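Local coordinates for (R)-specific secondary-alkylsulfatase (Pseudomonas sp., PDB 4AXH), which catalyses the zinc-dependent hydrolysis of (R)-secondary-alkyl sulfates with strict inversion of configuration, giving (S)-secondary alcohols and sulfate, at residues E283-L288 with I337-E342; P314-L319 with A377-R382; N318-T321 with E326-D329; N385-G390 with R430-Y435; L420-R425 with A515-M520. One frame throughout, in Å; residues are numbered along the deposited sequence.

How the interactions relate
Interactions 2 and 3 share Asn318 and Leu319 of the sulfate-binding loop, with centres about 10 Å apart, and Arg328 of interaction 3 has its side chain about 6 Å from a zinc ion. Interaction 5 joins this loop through Asn423: Leu319 N lies 2.8 Å from Asn423 OD1, and His317 O lies 3.0 Å from Asn423 ND2, both probable hydrogen bonds. Interaction 4 continues the two helices used by interactions 2 and 5; Asn380 OD1 and Tyr431 OH, 2.8 Å apart, link it to interaction 2. Interaction 1 stands apart, in the same metallo-beta-lactamase region as interaction 3 but with its centre about 17 Å from that of interaction 2. All five reach the second subunit.

Interaction 1 of 5, residues E283-L288 with I337-E342; sequences EFQLTL and IDASLE
The amide of Gln285, on strand 280-286, lies against Ala339 and Ser340 of helix 330-344; the nearest alpha carbons, Gln285 CA and Ser340 CA, are 7.8 Å apart. Along the helix, Ile337 turns its side chain away from the strand, and its carbonyl serves the helix itself: Ile337 O accepts both the helical bond from Leu341 N and a bond from Ser340 OG. Asp338 turns away from the strand and forms a salt bridge with Arg595 of the second subunit. Ala339 points toward the strand and sets its methyl group beside the nitrogen end of the amide, with Ala339 CB 3.5 Å from Gln285 NE2. Ser340 follows with its methylene: Ser340 CB is 3.3 Å from Gln285 OE1, a contact without a hydrogen bond. The hydroxyl is occupied within the helix, since Ser340 OG lies 2.7 Å from Ile337 O, in the carbonyl plane and on a lone pair (C=O...donor angle 131°). A chi1 of 88° places OG between the backbone N and the carbonyl carbon, whence it can reach back one turn.

Gln285 spans the gap because CG stands opposite the backbone N (chi1 171°) and the chain stays extended beyond it. Its OE1 is bonded by Asn297 ND2 of the adjacent strand 296-300, which would favour one orientation of the amide. The preceding strand residue, Phe284, meets Phe205 of the other large sheet. This places Gln285 on the outer face of its own sheet, with a helix against that face, as in the alpha-beta/beta-alpha sandwich of the metallo-beta-lactamase fold.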
# COMPACT_ATOMS: atom_id res chain seq x y z
N GLU A 283 11.47 30.26 4.59
CA GLU A 283 12.31 29.08 4.43
C GLU A 283 11.30 27.93 4.34
O GLU A 283 10.44 27.78 5.22
CB GLU A 283 13.27 28.87 5.62
CG GLU A 283 14.28 27.75 5.39
CD GLU A 283 15.46 27.61 6.35
OE1 GLU A 283 15.66 28.52 7.18
OE2 GLU A 283 16.18 26.59 6.27
N PHE A 284 11.35 27.21 3.24
CA PHE A 284 10.52 26.07 2.93
C PHE A 284 11.33 24.79 3.11
O PHE A 284 12.48 24.73 2.68
CB PHE A 284 10.04 26.16 1.47
CG PHE A 284 9.32 27.44 1.06
CD1 PHE A 284 8.00 27.68 1.46
CD2 PHE A 284 9.93 28.37 0.23
CE1 PHE A 284 7.34 28.84 1.08
CE2 PHE A 284 9.25 29.53 -0.17
CZ PHE A 284 7.96 29.77 0.27
N GLN A 285 10.72 23.77 3.74
CA GLN A 285 11.33 22.45 3.94
C GLN A 285 10.47 21.40 3.24
O GLN A 285 9.35 21.16 3.70
CB GLN A 285 11.46 22.11 5.43
CG GLN A 285 11.89 20.65 5.70
CD GLN A 285 11.58 20.11 7.08
OE1 GLN A 285 10.82 20.71 7.88
NE2 GLN A 285 12.14 18.94 7.37
N LEU A 286 10.97 20.78 2.17
CA LEU A 286 10.21 19.76 1.46
C LEU A 286 9.95 18.53 2.34
O LEU A 286 10.91 17.93 2.82
CB LEU A 286 10.94 19.33 0.18
CG LEU A 286 10.85 20.21 -1.08
CD1 LEU A 286 11.66 19.59 -2.22
CD2 LEU A 286 9.44 20.33 -1.57
N THR A 287 8.68 18.16 2.54
CA THR A 287 8.28 16.96 3.30
C THR A 287 7.52 16.00 2.39
O THR A 287 6.47 15.49 2.76
CB THR A 287 7.51 17.31 4.58
OG1 THR A 287 6.34 17.99 4.20
CG2 THR A 287 8.30 18.16 5.54
N LEU A 288 8.06 15.76 1.19
CA LEU A 288 7.43 14.92 0.16
C LEU A 288 7.14 13.49 0.54
O LEU A 288 8.04 12.75 0.95
CB LEU A 288 8.17 14.98 -1.19
CG LEU A 288 8.59 16.37 -1.74
CD1 LEU A 288 9.38 16.22 -3.02
CD2 LEU A 288 7.39 17.30 -1.97
N ILE A 337 9.28 15.20 10.61
CA ILE A 337 8.92 15.89 11.85
C ILE A 337 10.24 16.16 12.60
O ILE A 337 10.52 17.30 12.97
CB ILE A 337 7.89 15.06 12.70
CG1 ILE A 337 6.51 15.02 12.00
CG2 ILE A 337 7.77 15.67 14.10
CD1 ILE A 337 5.53 14.01 12.45
N ASP A 338 11.10 15.11 12.72
CA ASP A 338 12.40 15.15 13.38
C ASP A 338 13.35 16.12 12.70
O ASP A 338 14.06 16.84 13.38
CB ASP A 338 12.98 13.74 13.42
CG ASP A 338 14.18 13.52 14.32
OD1 ASP A 338 14.19 14.11 15.44
OD2 ASP A 338 15.05 12.68 13.96
N ALA A 339 13.33 16.17 11.35
CA ALA A 339 14.18 17.11 10.60
C ALA A 339 13.72 18.53 10.84
O ALA A 339 14.55 19.45 10.96
CB ALA A 339 14.19 16.78 9.13
N SER A 340 12.40 18.72 11.03
CA SER A 340 11.88 20.03 11.38
C SER A 340 12.27 20.37 12.85
O SER A 340 12.59 21.52 13.12
CB SER A 340 10.37 20.13 11.13
OG SER A 340 9.55 19.72 12.21
N LEU A 341 12.32 19.37 13.76
CA LEU A 341 12.71 19.60 15.16
C LEU A 341 14.15 20.08 15.26
O LEU A 341 14.43 21.05 15.97
CB LEU A 341 12.48 18.34 16.04
CG LEU A 341 12.80 18.46 17.59
CD1 LEU A 341 12.07 19.63 18.25
CD2 LEU A 341 12.35 17.20 18.32
N GLU A 342 15.07 19.38 14.56
CA GLU A 342 16.48 19.70 14.55
C GLU A 342 16.76 21.05 13.89
O GLU A 342 17.44 21.86 14.49
CB GLU A 342 17.23 18.56 13.87
CG GLU A 342 18.72 18.81 13.63
CD GLU A 342 19.48 17.61 13.09
OE1 GLU A 342 18.85 16.71 12.48
OE2 GLU A 342 20.71 17.56 13.30

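Interaction 2 of 5, residues P314-L319 with A377-R382; sequences PAMHNL and AFLNNR
Met316 runs straight out to its sulfur, with CG opposite the backbone N (chi1 -172°), and then bends at chi3 (-95°), which turns the CE methyl to the end of Leu379. From the helix side, Leu379 has CG opposite its carbonyl carbon and presents CD1. The two side chains meet tip to tip, with Met316 CE 3.9 Å from Leu379 CD1. Leu319 reaches the same methyl at a slant, its CD1 lying 4.1 Å from Leu379 CD1. One leucine branch therefore serves both loop residues, and the contact is wholly apolar and buried.

Met316 and Leu319 belong to the long loop after strand 305-307 of the metallo-beta-lactamase fold, in which Asn318 and Leu319 bind sulfate. Leu379 belongs to helix 362-388, so the contact joins the sulfate-binding loop to that helix. Leu420 and Leu424 of helix 420-431 pack on Leu379 as well, and Val427 on Leu319.

Between the two apolar residues the loop is braced from within. Asn318 N donates to His317 ND1 over 2.8 Å, close to the ring plane and with an N-H...acceptor angle of 155°. The other ring nitrogen, His317 NE2, has a weak hydrogen bond with the zinc ligand Glu291.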
# COMPACT_ATOMS: atom_id res chain seq x y z
N PRO A 314 -2.87 18.52 15.99
CA PRO A 314 -3.19 18.08 17.36
C PRO A 314 -4.22 16.95 17.48
O PRO A 314 -5.21 17.07 18.22
CB PRO A 314 -3.69 19.35 18.06
CG PRO A 314 -3.59 20.43 17.08
CD PRO A 314 -3.48 19.83 15.72
N ALA A 315 -3.96 15.85 16.75
CA ALA A 315 -4.70 14.59 16.67
C ALA A 315 -3.87 13.66 15.82
O ALA A 315 -3.03 14.13 15.05
CB ALA A 315 -6.06 14.80 16.01
N MET A 316 -4.07 12.35 15.96
CA MET A 316 -3.37 11.37 15.14
C MET A 316 -3.93 11.52 13.74
O MET A 316 -5.14 11.67 13.59
CB MET A 316 -3.62 9.94 15.66
CG MET A 316 -2.77 8.91 14.95
SD MET A 316 -3.01 7.22 15.50
CE MET A 316 -1.69 7.02 16.72
N HIS A 317 -3.06 11.56 12.72
CA HIS A 317 -3.55 11.68 11.33
C HIS A 317 -3.72 10.27 10.74
O HIS A 317 -3.46 9.27 11.42
CB HIS A 317 -2.61 12.55 10.49
CG HIS A 317 -3.26 13.40 9.43
ND1 HIS A 317 -4.28 12.89 8.61
CD2 HIS A 317 -2.96 14.66 9.04
CE1 HIS A 317 -4.58 13.87 7.76
NE2 HIS A 317 -3.82 14.95 7.97
N ASN A 318 -4.18 10.19 9.49
CA ASN A 318 -4.40 8.88 8.87
C ASN A 318 -3.20 8.38 8.09
O ASN A 318 -2.57 9.15 7.37
CB ASN A 318 -5.59 8.94 7.91
CG ASN A 318 -6.94 8.99 8.57
OD1 ASN A 318 -7.38 8.06 9.31
ND2 ASN A 318 -7.68 10.03 8.22
N LEU A 319 -2.94 7.07 8.18
CA LEU A 319 -1.95 6.42 7.33
C LEU A 319 -2.74 5.83 6.14
O LEU A 319 -2.20 5.64 5.06
CB LEU A 319 -1.14 5.33 8.09
CG LEU A 319 -0.19 5.87 9.12
CD1 LEU A 319 0.43 4.75 9.93
CD2 LEU A 319 0.88 6.79 8.50
N ALA A 377 6.84 7.10 14.34
CA ALA A 377 7.88 6.06 14.36
C ALA A 377 7.39 4.86 15.12
O ALA A 377 7.65 3.73 14.68
CB ALA A 377 9.16 6.58 14.97
N PHE A 378 6.58 5.07 16.18
CA PHE A 378 6.00 3.97 16.95
C PHE A 378 5.06 3.14 16.06
O PHE A 378 5.09 1.90 16.09
CB PHE A 378 5.26 4.47 18.20
CG PHE A 378 4.38 3.45 18.87
CD1 PHE A 378 4.93 2.42 19.62
CD2 PHE A 378 2.99 3.50 18.71
CE1 PHE A 378 4.11 1.46 20.24
CE2 PHE A 378 2.18 2.52 19.31
CZ PHE A 378 2.75 1.50 20.07
N LEU A 379 4.21 3.81 15.29
CA LEU A 379 3.26 3.12 14.44
C LEU A 379 3.98 2.19 13.50
O LEU A 379 3.69 1.00 13.51
CB LEU A 379 2.33 4.10 13.71
CG LEU A 379 1.24 4.71 14.56
CD1 LEU A 379 0.63 5.91 13.84
CD2 LEU A 379 0.19 3.69 14.94
N ASN A 380 5.00 2.70 12.81
CA ASN A 380 5.82 1.93 11.89
C ASN A 380 6.59 0.81 12.62
O ASN A 380 6.40 -0.37 12.32
CB ASN A 380 6.78 2.88 11.17
CG ASN A 380 7.56 2.20 10.08
OD1 ASN A 380 7.08 2.04 8.95
ND2 ASN A 380 8.78 1.79 10.40
N ASN A 381 7.43 1.19 13.60
CA ASN A 381 8.30 0.28 14.33
C ASN A 381 7.63 -0.77 15.18
O ASN A 381 8.10 -1.90 15.18
CB ASN A 381 9.37 1.03 15.12
CG ASN A 381 10.25 1.95 14.31
OD1 ASN A 381 10.56 1.72 13.13
ND2 ASN A 381 10.70 3.02 14.96
N ARG A 382 6.55 -0.43 15.92
CA ARG A 382 5.87 -1.42 16.77
C ARG A 382 5.17 -2.46 15.90
O ARG A 382 5.26 -3.66 16.20
CB ARG A 382 4.92 -0.78 17.76
CG ARG A 382 4.04 -1.75 18.59
CD ARG A 382 4.48 -1.92 20.04
NE ARG A 382 5.54 -2.90 20.17
CZ ARG A 382 5.45 -4.01 20.89
NH1 ARG A 382 4.35 -4.26 21.57
NH2 ARG A 382 6.46 -4.86 20.94

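Interaction 3 of 5, residues N318-T321 with E326-D329; sequences NLLT and EVRD
Arg328 and Leu319 bury the most surface here, and Val327 is next. Arg328 makes two hydrogen bonds, one from each end of the residue. Its backbone Arg328 N donates to Leu319 O over 2.9 Å. At the far end, Arg328 NH1 donates to Asn318 O over 2.8 Å with an angle of 160° at the hydrogen. The acceptor lies in the guanidinium plane, although the donor stands 38° above the plane of the Asn318 carbonyl. An extended chain from CG to NE spans the two bonds, and Leu319 CD2 packs 4.2 Å from Arg328 CB.

Val327 adds a CA-H...O contact, with Val327 CA 3.4 Å from Leu319 O, while Val327 CG1 meets Leu320 CD1 at 4.0 Å. A water accepts from Thr321 N over 2.8 Å and donates weakly to Leu319 O and Glu326 O, bridging the two arms of this loop. The methyl Thr321 CG2 sits over one face of the guanidinium.

Asn318 to Thr321 and Arg328 all bind sulfate. The bond from NH1 to a main-chain carbonyl is consistent with the loop itself orienting a sulfate-binding side chain.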
# COMPACT_ATOMS: atom_id res chain seq x y z
N ASN A 318 -4.18 10.19 9.49
CA ASN A 318 -4.40 8.88 8.87
C ASN A 318 -3.20 8.38 8.09
O ASN A 318 -2.57 9.15 7.37
CB ASN A 318 -5.59 8.94 7.91
CG ASN A 318 -6.94 8.99 8.57
OD1 ASN A 318 -7.38 8.06 9.31
ND2 ASN A 318 -7.68 10.03 8.22
N LEU A 319 -2.94 7.07 8.18
CA LEU A 319 -1.95 6.42 7.33
C LEU A 319 -2.74 5.83 6.14
O LEU A 319 -2.20 5.64 5.06
CB LEU A 319 -1.14 5.33 8.09
CG LEU A 319 -0.19 5.87 9.12
CD1 LEU A 319 0.43 4.75 9.93
CD2 LEU A 319 0.88 6.79 8.50
N LEU A 320 -4.05 5.59 6.37
CA LEU A 320 -5.04 5.10 5.42
C LEU A 320 -6.36 5.83 5.65
O LEU A 320 -7.11 5.45 6.56
CB LEU A 320 -5.25 3.55 5.50
CG LEU A 320 -6.17 2.93 4.43
CD1 LEU A 320 -5.45 2.79 3.11
CD2 LEU A 320 -6.68 1.58 4.85
N THR A 321 -6.64 6.87 4.84
CA THR A 321 -7.89 7.63 4.95
C THR A 321 -9.15 6.76 4.72
O THR A 321 -9.14 5.86 3.88
CB THR A 321 -7.82 9.05 4.34
OG1 THR A 321 -9.13 9.53 4.08
CG2 THR A 321 -7.02 9.13 3.10
N GLU A 326 -4.16 5.42 -1.20
CA GLU A 326 -2.92 4.63 -1.10
C GLU A 326 -2.35 4.91 0.32
O GLU A 326 -2.40 6.06 0.79
CB GLU A 326 -1.88 5.08 -2.15
CG GLU A 326 -2.29 4.86 -3.60
CD GLU A 326 -1.31 5.35 -4.65
OE1 GLU A 326 -0.13 5.61 -4.32
OE2 GLU A 326 -1.73 5.46 -5.83
N VAL A 327 -1.81 3.87 0.99
CA VAL A 327 -1.17 3.98 2.31
C VAL A 327 -0.04 4.99 2.29
O VAL A 327 0.66 5.11 1.29
CB VAL A 327 -0.66 2.65 2.89
CG1 VAL A 327 -1.61 2.07 3.91
CG2 VAL A 327 -0.32 1.63 1.81
N ARG A 328 0.16 5.66 3.42
CA ARG A 328 1.23 6.63 3.63
C ARG A 328 2.40 5.97 4.37
O ARG A 328 2.24 4.89 4.94
CB ARG A 328 0.70 7.85 4.41
CG ARG A 328 -0.19 8.68 3.56
CD ARG A 328 -1.18 9.38 4.41
NE ARG A 328 -1.90 10.42 3.64
CZ ARG A 328 -2.97 11.08 4.09
NH1 ARG A 328 -3.44 10.83 5.32
NH2 ARG A 328 -3.58 11.98 3.32
N ASP A 329 3.58 6.59 4.30
CA ASP A 329 4.79 6.08 4.95
C ASP A 329 5.04 6.84 6.27
O ASP A 329 5.57 7.98 6.27
CB ASP A 329 6.01 6.17 4.01
CG ASP A 329 7.30 5.58 4.55
OD1 ASP A 329 7.26 4.96 5.65
OD2 ASP A 329 8.34 5.71 3.86
O HOH W 1 -4.42 7.28 3.14

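Interaction 4 of 5, residues N385-G390 with R430-Y435; sequences NLMNKG and RYLGFY
Met387 packs on Tyr431 and Leu432 where two helices finish: 362-388 closes in a Schellman motif at Gly390, and 420-431 gives way at Leu432, the first residue to leave helical angles. The Schellman motif shows in Gly390's positive phi (95°) and two bonds back into the last turn, one of them Gly390 N to Met387 O. Leu432 lies in the alkylsulfatase dimerisation region.

From its backbone, Met387 CB points toward the second segment. Met387 CG comes next and lies 4.1 Å from Leu432 CD1. The sulfur meets both partners: Met387 SD is 3.8 Å from Leu432 CD1, 4.0 Å from Leu432 CG and 4.2 Å from Tyr431 CB, so it rests where the leucine branch and the tyrosine methylene adjoin. The methionine and leucine chains lie side by side, pointing opposite ways. A bend at chi3 (-121°) then carries the methyl away from the leucine and up to the tyrosine ring, where Met387 CE lies 4.3 Å from Tyr431 CD2 in an oblique approach. Val427 and Tyr428 of helix 420-431 also touch Met387.

The phenol end of Tyr431 is held outside this pair, its OH hydrogen-bonded to OD1 of Asn380. Within 385-390, Lys389 NZ donates to Asn385 OD1 over 2.9 Å, in the amide's carbonyl plane and on a lone pair.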
# COMPACT_ATOMS: atom_id res chain seq x y z
N ASN A 385 7.66 -4.73 14.42
CA ASN A 385 8.10 -5.59 15.52
C ASN A 385 7.12 -6.77 15.67
O ASN A 385 7.54 -7.92 15.54
CB ASN A 385 8.21 -4.78 16.83
CG ASN A 385 8.72 -5.59 18.01
OD1 ASN A 385 7.94 -6.17 18.77
ND2 ASN A 385 10.03 -5.64 18.17
N LEU A 386 5.83 -6.47 15.89
CA LEU A 386 4.79 -7.47 16.07
C LEU A 386 4.55 -8.36 14.83
O LEU A 386 4.23 -9.54 15.00
CB LEU A 386 3.50 -6.84 16.59
CG LEU A 386 3.55 -6.22 17.99
CD1 LEU A 386 2.22 -5.52 18.32
CD2 LEU A 386 3.80 -7.29 19.08
N MET A 387 4.75 -7.82 13.60
CA MET A 387 4.64 -8.57 12.34
C MET A 387 5.71 -9.69 12.35
O MET A 387 5.39 -10.86 12.11
CB MET A 387 4.87 -7.63 11.13
CG MET A 387 3.67 -6.79 10.72
SD MET A 387 4.02 -5.82 9.20
CE MET A 387 3.76 -4.19 9.80
N ASN A 388 6.97 -9.33 12.70
CA ASN A 388 8.13 -10.23 12.78
C ASN A 388 8.01 -11.28 13.88
O ASN A 388 8.73 -12.29 13.85
CB ASN A 388 9.40 -9.42 12.91
CG ASN A 388 9.82 -8.78 11.63
OD1 ASN A 388 10.15 -9.47 10.66
ND2 ASN A 388 9.90 -7.46 11.60
N LYS A 389 7.08 -11.07 14.83
CA LYS A 389 6.77 -12.00 15.92
C LYS A 389 5.62 -12.92 15.48
O LYS A 389 5.22 -13.83 16.23
CB LYS A 389 6.39 -11.24 17.21
CG LYS A 389 7.59 -10.71 18.00
CD LYS A 389 7.14 -9.96 19.24
CE LYS A 389 8.29 -9.29 19.95
NZ LYS A 389 7.84 -8.17 20.80
N GLY A 390 5.07 -12.66 14.29
CA GLY A 390 4.01 -13.45 13.71
C GLY A 390 2.60 -12.98 13.92
O GLY A 390 1.66 -13.73 13.62
N ARG A 430 0.56 -1.97 4.22
CA ARG A 430 1.69 -1.38 3.50
C ARG A 430 2.90 -2.33 3.31
O ARG A 430 3.41 -2.42 2.20
CB ARG A 430 2.06 0.03 4.05
CG ARG A 430 3.56 0.33 4.15
CD ARG A 430 3.99 1.69 3.66
NE ARG A 430 5.46 1.74 3.72
CZ ARG A 430 6.25 2.35 2.85
NH1 ARG A 430 5.74 3.01 1.82
NH2 ARG A 430 7.57 2.29 2.99
N TYR A 431 3.31 -3.06 4.35
CA TYR A 431 4.48 -3.95 4.27
C TYR A 431 4.15 -5.37 3.87
O TYR A 431 5.01 -6.05 3.32
CB TYR A 431 5.28 -3.97 5.61
CG TYR A 431 6.06 -2.71 5.90
CD1 TYR A 431 7.29 -2.47 5.30
CD2 TYR A 431 5.57 -1.75 6.79
CE1 TYR A 431 8.01 -1.30 5.55
CE2 TYR A 431 6.30 -0.60 7.08
CZ TYR A 431 7.53 -0.37 6.47
OH TYR A 431 8.22 0.81 6.72
N LEU A 432 2.95 -5.86 4.21
CA LEU A 432 2.59 -7.25 3.88
C LEU A 432 1.33 -7.39 2.98
O LEU A 432 1.32 -8.20 2.05
CB LEU A 432 2.52 -8.14 5.13
CG LEU A 432 3.80 -8.21 6.00
CD1 LEU A 432 3.57 -9.03 7.28
CD2 LEU A 432 5.01 -8.76 5.25
N GLY A 433 0.30 -6.60 3.26
CA GLY A 433 -0.93 -6.63 2.48
C GLY A 433 -2.12 -7.18 3.22
O GLY A 433 -1.99 -7.62 4.36
N PHE A 434 -3.30 -7.14 2.56
CA PHE A 434 -4.58 -7.54 3.14
C PHE A 434 -4.61 -8.97 3.64
O PHE A 434 -5.39 -9.29 4.54
CB PHE A 434 -5.74 -7.27 2.15
CG PHE A 434 -5.89 -8.31 1.05
CD1 PHE A 434 -5.18 -8.18 -0.14
CD2 PHE A 434 -6.70 -9.43 1.23
CE1 PHE A 434 -5.26 -9.17 -1.12
CE2 PHE A 434 -6.77 -10.42 0.25
CZ PHE A 434 -6.07 -10.27 -0.92
N TYR A 435 -3.83 -9.85 3.00
CA TYR A 435 -3.82 -11.29 3.29
C TYR A 435 -2.90 -11.60 4.47
O TYR A 435 -1.72 -11.23 4.44
CB TYR A 435 -3.42 -12.07 2.02
CG TYR A 435 -3.17 -13.55 2.23
CD1 TYR A 435 -4.17 -14.38 2.71
CD2 TYR A 435 -1.94 -14.12 1.90
CE1 TYR A 435 -3.95 -15.75 2.91
CE2 TYR A 435 -1.72 -15.49 2.05
CZ TYR A 435 -2.72 -16.30 2.56
OH TYR A 435 -2.53 -17.64 2.76

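Interaction 5 of 5, residues L420-R425 with A515-M520; sequences LSTNLR and ALWRNM
Helices 420-425 and 515-520 run nearly at right angles, their N-to-C directions 98° apart, and their axes pass 12.5 Å from each other at closest. The nearest alpha carbons, Thr422 CA and Trp517 CA, are 10.4 Å apart, so the backbones do not pack directly and the indole of Trp517 bridges the space. Both helices belong to the helical alkylsulfatase dimerisation region, whose family is grouped with the TPR repeats.

Trp517 has CG opposite its carbonyl carbon (chi1 -77°), which sends the indole out from its own helix toward Ser421, Thr422 and Arg425. Its six-membered ring leads. Thr422 OG1 stands at the ring edge, in the ring plane, 3.3 Å from Trp517 CZ2; the two side chains run past one another. The same hydroxyl is 3.6 Å from Trp517 NE1, but no hydrogen bond is formed. Ser421 OG approaches the indole obliquely and lies 3.3 Å from Trp517 CZ2 and 3.4 Å from Trp517 CH2. Ser421 and Thr422 thus set hydroxyls against aromatic carbons, without a hydrogen bond across.

The second subunit also reaches this contact. Its Asp443 forms a salt bridge with Arg425 NH2 and packs on both Ser421 and Trp517, so the indole lies at the dimer interface. That aspartate, rather than the indole, is the principal polar partner of the arginine. Guanidinium and indole meet edge to edge, their planes 20° apart, and Arg425 NH2 comes within 4.2 Å of Trp517 CH2.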
# COMPACT_ATOMS: atom_id res chain seq x y z
N LEU A 420 -5.58 4.57 15.91
CA LEU A 420 -4.43 3.74 16.25
C LEU A 420 -4.60 2.33 15.72
O LEU A 420 -3.68 1.79 15.09
CB LEU A 420 -4.13 3.79 17.77
CG LEU A 420 -3.25 2.68 18.40
CD1 LEU A 420 -1.80 2.83 18.04
CD2 LEU A 420 -3.41 2.69 19.89
N SER A 421 -5.80 1.76 15.87
CA SER A 421 -6.13 0.43 15.35
C SER A 421 -5.99 0.39 13.80
O SER A 421 -5.25 -0.45 13.28
CB SER A 421 -7.54 0.05 15.78
OG SER A 421 -8.47 1.03 15.33
N THR A 422 -6.65 1.35 13.09
CA THR A 422 -6.65 1.48 11.63
C THR A 422 -5.22 1.62 11.10
O THR A 422 -4.86 0.89 10.16
CB THR A 422 -7.51 2.68 11.24
OG1 THR A 422 -8.79 2.54 11.86
CG2 THR A 422 -7.62 2.87 9.73
N ASN A 423 -4.42 2.54 11.71
CA ASN A 423 -3.05 2.82 11.34
C ASN A 423 -2.13 1.65 11.54
O ASN A 423 -1.27 1.44 10.69
CB ASN A 423 -2.53 4.07 12.03
CG ASN A 423 -3.08 5.35 11.44
OD1 ASN A 423 -3.62 5.39 10.31
ND2 ASN A 423 -2.95 6.44 12.20
N LEU A 424 -2.30 0.88 12.63
CA LEU A 424 -1.48 -0.33 12.85
C LEU A 424 -1.80 -1.37 11.76
O LEU A 424 -0.89 -1.94 11.17
CB LEU A 424 -1.71 -0.95 14.25
CG LEU A 424 -1.23 -0.14 15.46
CD1 LEU A 424 -1.84 -0.67 16.69
CD2 LEU A 424 0.30 -0.12 15.58
N ARG A 425 -3.10 -1.53 11.44
CA ARG A 425 -3.58 -2.42 10.38
C ARG A 425 -3.01 -1.94 9.05
O ARG A 425 -2.48 -2.75 8.31
CB ARG A 425 -5.14 -2.51 10.40
CG ARG A 425 -5.66 -3.28 11.63
CD ARG A 425 -7.13 -3.64 11.66
NE ARG A 425 -7.94 -2.61 12.27
CZ ARG A 425 -8.73 -2.76 13.33
NH1 ARG A 425 -8.87 -3.96 13.88
NH2 ARG A 425 -9.40 -1.74 13.81
N ALA A 515 -13.54 10.94 15.74
CA ALA A 515 -14.53 11.76 15.06
C ALA A 515 -14.95 11.17 13.74
O ALA A 515 -16.13 11.23 13.41
CB ALA A 515 -14.01 13.15 14.86
N LEU A 516 -14.01 10.58 12.99
CA LEU A 516 -14.28 9.96 11.70
C LEU A 516 -15.07 8.68 11.94
O LEU A 516 -16.04 8.43 11.23
CB LEU A 516 -12.95 9.70 10.96
CG LEU A 516 -12.39 10.85 10.07
CD1 LEU A 516 -12.64 12.23 10.64
CD2 LEU A 516 -10.93 10.71 9.81
N TRP A 517 -14.73 7.91 12.99
CA TRP A 517 -15.46 6.68 13.34
C TRP A 517 -16.87 7.05 13.74
O TRP A 517 -17.80 6.34 13.38
CB TRP A 517 -14.75 5.92 14.45
CG TRP A 517 -13.54 5.13 14.02
CD1 TRP A 517 -12.56 5.52 13.14
CD2 TRP A 517 -13.10 3.86 14.56
NE1 TRP A 517 -11.60 4.54 13.02
CE2 TRP A 517 -11.90 3.52 13.90
CE3 TRP A 517 -13.64 2.96 15.50
CZ2 TRP A 517 -11.25 2.29 14.12
CZ3 TRP A 517 -12.98 1.77 15.73
CH2 TRP A 517 -11.81 1.44 15.04
N ARG A 518 -17.04 8.17 14.45
CA ARG A 518 -18.37 8.65 14.85
C ARG A 518 -19.20 9.06 13.63
O ARG A 518 -20.37 8.69 13.56
CB ARG A 518 -18.32 9.78 15.91
CG ARG A 518 -19.72 10.08 16.44
CD ARG A 518 -19.83 11.38 17.19
NE ARG A 518 -21.21 11.68 17.57
CZ ARG A 518 -21.76 11.33 18.73
NH1 ARG A 518 -21.06 10.62 19.62
NH2 ARG A 518 -23.00 11.68 19.02
N ASN A 519 -18.59 9.78 12.65
CA ASN A 519 -19.26 10.17 11.41
C ASN A 519 -19.66 8.91 10.60
O ASN A 519 -20.76 8.88 10.05
CB ASN A 519 -18.37 11.06 10.57
CG ASN A 519 -18.13 12.46 11.10
OD1 ASN A 519 -18.96 13.06 11.79
ND2 ASN A 519 -16.99 13.07 10.74
N MET A 520 -18.81 7.88 10.56
CA MET A 520 -19.05 6.63 9.82
C MET A 520 -20.20 5.81 10.41
O MET A 520 -21.17 5.55 9.70
CB MET A 520 -17.79 5.78 9.66
CG MET A 520 -16.67 6.44 8.88
SD MET A 520 -15.22 5.34 8.66
CE MET A 520 -14.19 5.94 9.85